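YesW protein (Bacillus subtilis, PDB 2Z8S) degrades type I rhamnogalacturonan of plant cell walls by endo-acting eliminative cleavage, requiring calcium or manganese for activity. Local coordinates at residues 180-185 and 553-558; 164-169 and 194-199. One frame throughout, in Å; residues are numbered along the deposited sequence.

Interaction 1: 180-185 and 553-558; sequences QFMVYD and WQNIAY. With CA (calcium ion), chain F; CA (calcium ion), chain L; ADA (alpha-D-galactopyranuronic acid), chain C.
Asn555 lays its side-chain amide over one face of the Phe181 ring: the two planes are 28° apart, and Asn555 CG sits 3.8 Å above the ring plane, displaced toward the rim, which makes an offset stack. Met182 reaches the same turn at Ile556; its chain bends at both chi2 and chi3 (108°), which brings Met182 CE to 3.3 Å from Ile556 CG2. Gln180 crosses Ile556 at about a right angle, with Gln180 CB 3.7 Å from Ile556 CG2; a bend at its own chi2 (-42°) then brings the amide against the backbone joining Ile556 and Ala557. With an alanine at Gln180, the backbone running between the two calcium-binding carbonyls would probably lose its cover on this side and hold them less firmly. Asn555 O lies 2.4 Å from that calcium ion and Ala557 O 2.2 Å from the same ion; two waters, Asp116 and Asn559 complete the site. One residue on, Tyr558 OH donates a hydrogen bond of 2.8 Å to galacturonate O6B, which lies at the ring edge in its plane, so the loop joins metal to substrate. At the far end of 180-185, Asp185 OD1 binds a second calcium ion with Asp187, Asp189, Lys191 and Glu193. Strand 129-136 packs on Phe181 and strand 268-273 on Met182 and Ile556, while 553-558 directly follows helix 545-552.

Interaction 2: 164-169 and 194-199; sequences WRINLG and VAMKTA
Trp164, Ile166 and Leu168 pack against Val194, Met196 and Thr198 across the junction between two adjacent blades of the beta-propeller, where strand 162-167, outermost in its own antiparallel sheet, packs on strand 193-198 of the next. The segments run in similar directions, 31° apart, and close on each other like a wedge: the CA atoms of Leu168 and Thr198 come within 6.3 Å, whereas near Trp164 the backbones stand farther apart and the larger side chains span the interval. There the indole and Val194 come from opposite directions, and the benzo edge does the touching, with Trp164 CZ2 3.8 Å from Val194 CG2. The methyl lies near the ring plane, so this is an edge contact and not packing on a face. Trp164 NE1, on the pyrrole side, is hydrogen-bonded to Gly236 O, which fixes how the indole is turned. The terminal methyls of Ile166 and Met196 meet, Ile166 CD1 lying 4.2 Å from Met196 CE, and Phe234 of strand 230-235 touches both residues. Leu168 crosses Met196 obliquely and sets both methyls against one side of the sulfur, Leu168 CD1 and CD2 each 4.1 Å from Met196 SD. The bend of Met196 at chi3 (87°) turns its CE out of line with the rest of the chain and toward Ile166. Polar ends leave the apolar seam, Thr198 OG1 for Thr232 and Lys197 NZ for a salt bridge with Glu229. At the narrow end of the wedge a methyl meets backbone, Leu168 CD2 lying 3.2 Å from Lys197 O.

Overall arrangement
Along the chain the segments alternate, 164-169, 180-185, 194-199 and then, far later, 553-558, so the two interactions interlock. Their centres are 13 Å apart, with interaction 1 about 6 Å and interaction 2 about 19 Å from the centre of the chain. They share the antiparallel sheet in which strands 182-184 and 193-198 are neighbours, joined by a probable hydrogen bond from Ala195 N to Met182 O (2.7 Å); Phe181 CB also packs on Met196 CB at 3.8 Å. This one blade thus faces a calcium- and substrate-binding loop through residues 180-182, at the start of its edge strand, and the preceding blade through the next strand, linking the interior site with the interface between blades.

Interaction 1: 180-185 and 553-558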
loop_
_atom_site.group_PDB
_atom_site.type_symbol
_atom_site.label_atom_id
_atom_site.label_comp_id
_atom_site.label_asym_id
_atom_site.label_seq_id
_atom_site.Cartn_x
_atom_site.Cartn_y
_atom_site.Cartn_z
ATOM N N GLN A 180 0.852 -0.836 12.357
ATOM C CA GLN A 180 0.381 -0.440 11.045
ATOM C C GLN A 180 0.704 1.029 10.905
ATOM O O GLN A 180 0.092 1.885 11.560
ATOM C CB GLN A 180 -1.122 -0.697 10.887
ATOM C CG GLN A 180 -1.616 -2.086 11.319
ATOM C CD GLN A 180 -0.695 -3.240 10.880
ATOM O OE1 GLN A 180 -0.653 -4.294 11.532
ATOM N NE2 GLN A 180 0.053 -3.036 9.790
ATOM N N PHE A 181 1.698 1.335 10.082
ATOM C CA PHE A 181 2.115 2.707 9.971
ATOM C C PHE A 181 1.536 3.442 8.764
ATOM O O PHE A 181 1.512 2.937 7.639
ATOM C CB PHE A 181 3.630 2.850 10.125
ATOM C CG PHE A 181 4.428 2.155 9.083
ATOM C CD1 PHE A 181 5.033 2.884 8.065
ATOM C CD2 PHE A 181 4.634 0.785 9.145
ATOM C CE1 PHE A 181 5.806 2.255 7.101
ATOM C CE2 PHE A 181 5.400 0.140 8.191
ATOM C CZ PHE A 181 5.988 0.872 7.160
ATOM N N MET A 182 1.023 4.637 9.029
ATOM C CA MET A 182 0.463 5.476 7.979
ATOM C C MET A 182 1.438 6.580 7.652
ATOM O O MET A 182 1.836 7.330 8.528
ATOM C CB MET A 182 -0.868 6.053 8.410
ATOM C CG MET A 182 -1.990 5.051 8.434
ATOM S SD MET A 182 -2.307 4.335 6.818
ATOM C CE MET A 182 -1.658 2.683 7.071
ATOM N N VAL A 183 1.858 6.655 6.402
ATOM C CA VAL A 183 2.773 7.701 6.005
ATOM C C VAL A 183 1.997 8.505 5.020
ATOM O O VAL A 183 1.614 7.986 3.974
ATOM C CB VAL A 183 4.028 7.147 5.345
ATOM C CG1 VAL A 183 4.875 8.271 4.821
ATOM C CG2 VAL A 183 4.803 6.330 6.334
ATOM N N TYR A 184 1.726 9.757 5.360
ATOM C CA TYR A 184 0.855 10.571 4.534
ATOM C C TYR A 184 0.887 12.018 4.979
ATOM O O TYR A 184 0.995 12.313 6.174
ATOM C CB TYR A 184 -0.583 10.046 4.592
ATOM C CG TYR A 184 -1.371 10.255 3.324
ATOM C CD1 TYR A 184 -1.346 9.304 2.307
ATOM C CD2 TYR A 184 -2.148 11.396 3.139
ATOM C CE1 TYR A 184 -2.069 9.481 1.129
ATOM C CE2 TYR A 184 -2.872 11.592 1.960
ATOM C CZ TYR A 184 -2.827 10.626 0.962
ATOM O OH TYR A 184 -3.545 10.798 -0.204
ATOM N N ASP A 185 0.805 12.919 4.004
ATOM C CA ASP A 185 0.680 14.338 4.298
ATOM C C ASP A 185 -0.734 14.546 4.816
ATOM O O ASP A 185 -1.689 14.745 4.051
ATOM C CB ASP A 185 0.975 15.198 3.067
ATOM C CG ASP A 185 0.754 16.672 3.320
ATOM O OD1 ASP A 185 0.766 17.119 4.495
ATOM O OD2 ASP A 185 0.561 17.397 2.329
ATOM N N TRP A 553 -2.018 1.969 2.672
ATOM C CA TRP A 553 -2.413 0.783 3.425
ATOM C C TRP A 553 -1.717 -0.514 3.010
ATOM O O TRP A 553 -2.012 -1.590 3.553
ATOM C CB TRP A 553 -3.940 0.616 3.554
ATOM C CG TRP A 553 -4.805 0.551 2.304
ATOM C CD1 TRP A 553 -5.791 1.440 1.959
ATOM C CD2 TRP A 553 -4.842 -0.483 1.296
ATOM N NE1 TRP A 553 -6.412 1.049 0.796
ATOM C CE2 TRP A 553 -5.855 -0.128 0.368
ATOM C CE3 TRP A 553 -4.112 -1.659 1.076
ATOM C CZ2 TRP A 553 -6.143 -0.901 -0.764
ATOM C CZ3 TRP A 553 -4.406 -2.428 -0.052
ATOM C CH2 TRP A 553 -5.408 -2.039 -0.955
ATOM N N GLN A 554 -0.764 -0.418 2.088
ATOM C CA GLN A 554 -0.086 -1.623 1.622
ATOM C C GLN A 554 0.580 -2.375 2.757
ATOM O O GLN A 554 0.374 -3.567 2.899
ATOM C CB GLN A 554 0.938 -1.309 0.551
ATOM C CG GLN A 554 1.427 -2.547 -0.157
ATOM C CD GLN A 554 2.303 -2.210 -1.327
ATOM O OE1 GLN A 554 1.843 -1.629 -2.300
ATOM N NE2 GLN A 554 3.573 -2.569 -1.238
ATOM N N ASN A 555 1.349 -1.672 3.580
ATOM C CA ASN A 555 2.063 -2.300 4.679
ATOM C C ASN A 555 1.154 -2.986 5.672
ATOM O O ASN A 555 1.583 -3.908 6.338
ATOM C CB ASN A 555 2.953 -1.288 5.426
ATOM C CG ASN A 555 2.144 -0.282 6.262
ATOM O OD1 ASN A 555 1.697 0.745 5.754
ATOM N ND2 ASN A 555 1.969 -0.576 7.543
ATOM N N ILE A 556 -0.091 -2.534 5.799
ATOM C CA ILE A 556 -0.864 -2.948 6.966
ATOM C C ILE A 556 -1.120 -4.441 6.926
ATOM O O ILE A 556 -1.338 -4.995 5.850
ATOM C CB ILE A 556 -2.172 -2.134 7.192
ATOM C CG1 ILE A 556 -3.229 -2.479 6.145
ATOM C CG2 ILE A 556 -1.872 -0.642 7.241
ATOM C CD1 ILE A 556 -4.629 -2.334 6.641
ATOM N N ALA A 557 -1.044 -5.079 8.094
ATOM C CA ALA A 557 -1.354 -6.497 8.265
ATOM C C ALA A 557 -0.894 -7.343 7.077
ATOM O O ALA A 557 0.290 -7.350 6.759
ATOM C CB ALA A 557 -2.826 -6.683 8.534
ATOM N N TYR A 558 -1.816 -8.031 6.412
ATOM C CA TYR A 558 -1.449 -8.809 5.243
ATOM C C TYR A 558 -1.564 -7.995 3.985
ATOM O O TYR A 558 -2.662 -7.796 3.447
ATOM C CB TYR A 558 -2.245 -10.098 5.140
ATOM C CG TYR A 558 -1.965 -11.032 6.272
ATOM C CD1 TYR A 558 -0.746 -10.989 6.953
ATOM C CD2 TYR A 558 -2.909 -11.974 6.662
ATOM C CE1 TYR A 558 -0.484 -11.848 8.005
ATOM C CE2 TYR A 558 -2.659 -12.848 7.718
ATOM C CZ TYR A 558 -1.447 -12.781 8.378
ATOM O OH TYR A 558 -1.208 -13.640 9.417
HETATM CA CA CA F . 2.180 -6.188 6.605
HETATM CA CA CA L . 2.435 17.022 6.613
HETATM C C1 ADA C . 0.769 -18.126 10.524
HETATM C C2 ADA C . 1.348 -17.960 9.107
HETATM C C3 ADA C . 0.920 -16.592 8.530
HETATM C C4 ADA C . -0.603 -16.553 8.437
HETATM C C5 ADA C . -1.107 -16.587 9.897
HETATM C C6 ADA C . -2.641 -16.518 9.955
HETATM O O1 ADA C . 1.444 -17.326 11.488
HETATM O O2 ADA C . 2.774 -18.123 9.110
HETATM O O3 ADA C . 1.487 -16.346 7.236
HETATM O O4 ADA C . -1.033 -17.691 7.651
HETATM O O5 ADA C . -0.656 -17.779 10.606
HETATM O O6B ADA C . -3.219 -15.519 9.488
HETATM O O6A ADA C . -3.243 -17.475 10.466
HETATM O O HOH W 1 2.260 -5.399 8.908
HETATM O O HOH W 2 3.416 -8.103 7.558
#

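Interaction 2: 164-169 and 194-199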
loop_
_atom_site.group_PDB
_atom_site.type_symbol
_atom_site.label_atom_id
_atom_site.label_comp_id
_atom_site.label_asym_id
_atom_site.label_seq_id
_atom_site.Cartn_x
_atom_site.Cartn_y
_atom_site.Cartn_z
ATOM N N TRP A 164 16.197 9.338 9.862
ATOM C CA TRP A 164 15.976 9.028 11.256
ATOM C C TRP A 164 15.662 7.571 11.472
ATOM O O TRP A 164 15.444 6.829 10.526
ATOM C CB TRP A 164 14.825 9.853 11.812
ATOM C CG TRP A 164 13.627 9.959 10.927
ATOM C CD1 TRP A 164 13.354 10.962 10.043
ATOM C CD2 TRP A 164 12.517 9.053 10.852
ATOM N NE1 TRP A 164 12.148 10.745 9.427
ATOM C CE2 TRP A 164 11.611 9.581 9.905
ATOM C CE3 TRP A 164 12.196 7.853 11.498
ATOM C CZ2 TRP A 164 10.409 8.950 9.587
ATOM C CZ3 TRP A 164 11.007 7.222 11.166
ATOM C CH2 TRP A 164 10.127 7.775 10.227
ATOM N N ARG A 165 15.658 7.173 12.734
ATOM C CA ARG A 165 15.107 5.898 13.137
ATOM C C ARG A 165 14.134 6.131 14.282
ATOM O O ARG A 165 14.477 6.777 15.260
ATOM C CB ARG A 165 16.227 4.943 13.571
ATOM C CG ARG A 165 15.740 3.692 14.295
ATOM C CD ARG A 165 16.831 2.652 14.352
ATOM N NE ARG A 165 17.241 2.315 13.002
ATOM C CZ ARG A 165 18.447 1.886 12.646
ATOM N NH1 ARG A 165 19.414 1.712 13.536
ATOM N NH2 ARG A 165 18.672 1.643 11.372
ATOM N N ILE A 166 12.916 5.631 14.155
ATOM C CA ILE A 166 12.026 5.570 15.301
ATOM C C ILE A 166 12.115 4.172 15.877
ATOM O O ILE A 166 11.885 3.204 15.169
ATOM C CB ILE A 166 10.585 5.888 14.926
ATOM C CG1 ILE A 166 10.449 7.375 14.615
ATOM C CG2 ILE A 166 9.639 5.508 16.075
ATOM C CD1 ILE A 166 9.219 7.688 13.829
ATOM N N ASN A 167 12.498 4.071 17.145
ATOM C CA ASN A 167 12.485 2.798 17.850
ATOM C C ASN A 167 11.213 2.703 18.670
ATOM O O ASN A 167 11.060 3.408 19.662
ATOM C CB ASN A 167 13.707 2.656 18.756
ATOM C CG ASN A 167 13.778 1.301 19.443
ATOM O OD1 ASN A 167 12.767 0.622 19.634
ATOM N ND2 ASN A 167 14.983 0.902 19.821
ATOM N N LEU A 168 10.298 1.837 18.258
ATOM C CA LEU A 168 9.021 1.708 18.956
ATOM C C LEU A 168 9.169 1.141 20.349
ATOM O O LEU A 168 8.318 1.360 21.196
ATOM C CB LEU A 168 8.011 0.914 18.134
ATOM C CG LEU A 168 7.411 1.837 17.081
ATOM C CD1 LEU A 168 7.939 1.480 15.712
ATOM C CD2 LEU A 168 5.917 1.742 17.119
ATOM N N GLY A 169 10.264 0.419 20.573
ATOM C CA GLY A 169 10.654 -0.030 21.910
ATOM C C GLY A 169 9.971 -1.287 22.402
ATOM O O GLY A 169 9.225 -1.941 21.670
ATOM N N VAL A 194 4.397 10.618 9.544
ATOM C CA VAL A 194 4.360 9.197 9.796
ATOM C C VAL A 194 3.528 8.991 11.062
ATOM O O VAL A 194 3.923 9.403 12.149
ATOM C CB VAL A 194 5.781 8.666 10.018
ATOM C CG1 VAL A 194 5.762 7.169 10.233
ATOM C CG2 VAL A 194 6.673 9.020 8.849
ATOM N N ALA A 195 2.361 8.388 10.939
ATOM C CA ALA A 195 1.546 8.138 12.122
ATOM C C ALA A 195 1.416 6.651 12.386
ATOM O O ALA A 195 1.219 5.859 11.465
ATOM C CB ALA A 195 0.184 8.779 11.969
ATOM N N MET A 196 1.544 6.267 13.645
ATOM C CA MET A 196 1.373 4.873 14.025
ATOM C C MET A 196 1.096 4.744 15.520
ATOM O O MET A 196 1.178 5.721 16.267
ATOM C CB MET A 196 2.596 4.046 13.624
ATOM C CG MET A 196 3.778 4.215 14.532
ATOM S SD MET A 196 5.332 3.895 13.690
ATOM C CE MET A 196 5.692 5.498 13.017
ATOM N N LYS A 197 0.757 3.529 15.939
ATOM C CA LYS A 197 0.550 3.233 17.340
ATOM C C LYS A 197 1.907 3.199 18.017
ATOM O O LYS A 197 2.840 2.572 17.521
ATOM C CB LYS A 197 -0.161 1.889 17.491
ATOM C CG LYS A 197 -0.615 1.539 18.886
ATOM C CD LYS A 197 -1.625 0.408 18.816
ATOM C CE LYS A 197 -2.099 0.006 20.184
ATOM N NZ LYS A 197 -0.985 -0.522 21.003
ATOM N N THR A 198 2.015 3.902 19.137
ATOM C CA THR A 198 3.244 3.908 19.903
ATOM C C THR A 198 2.941 3.563 21.354
ATOM O O THR A 198 1.777 3.394 21.748
ATOM C CB THR A 198 3.954 5.263 19.817
ATOM O OG1 THR A 198 3.036 6.289 20.185
ATOM C CG2 THR A 198 4.430 5.539 18.408
ATOM N N ALA A 199 4.003 3.461 22.143
ATOM C CA ALA A 199 3.923 2.977 23.506
ATOM C C ALA A 199 4.945 3.691 24.367
ATOM O O ALA A 199 5.790 4.413 23.853
ATOM C CB ALA A 199 4.164 1.466 23.532
#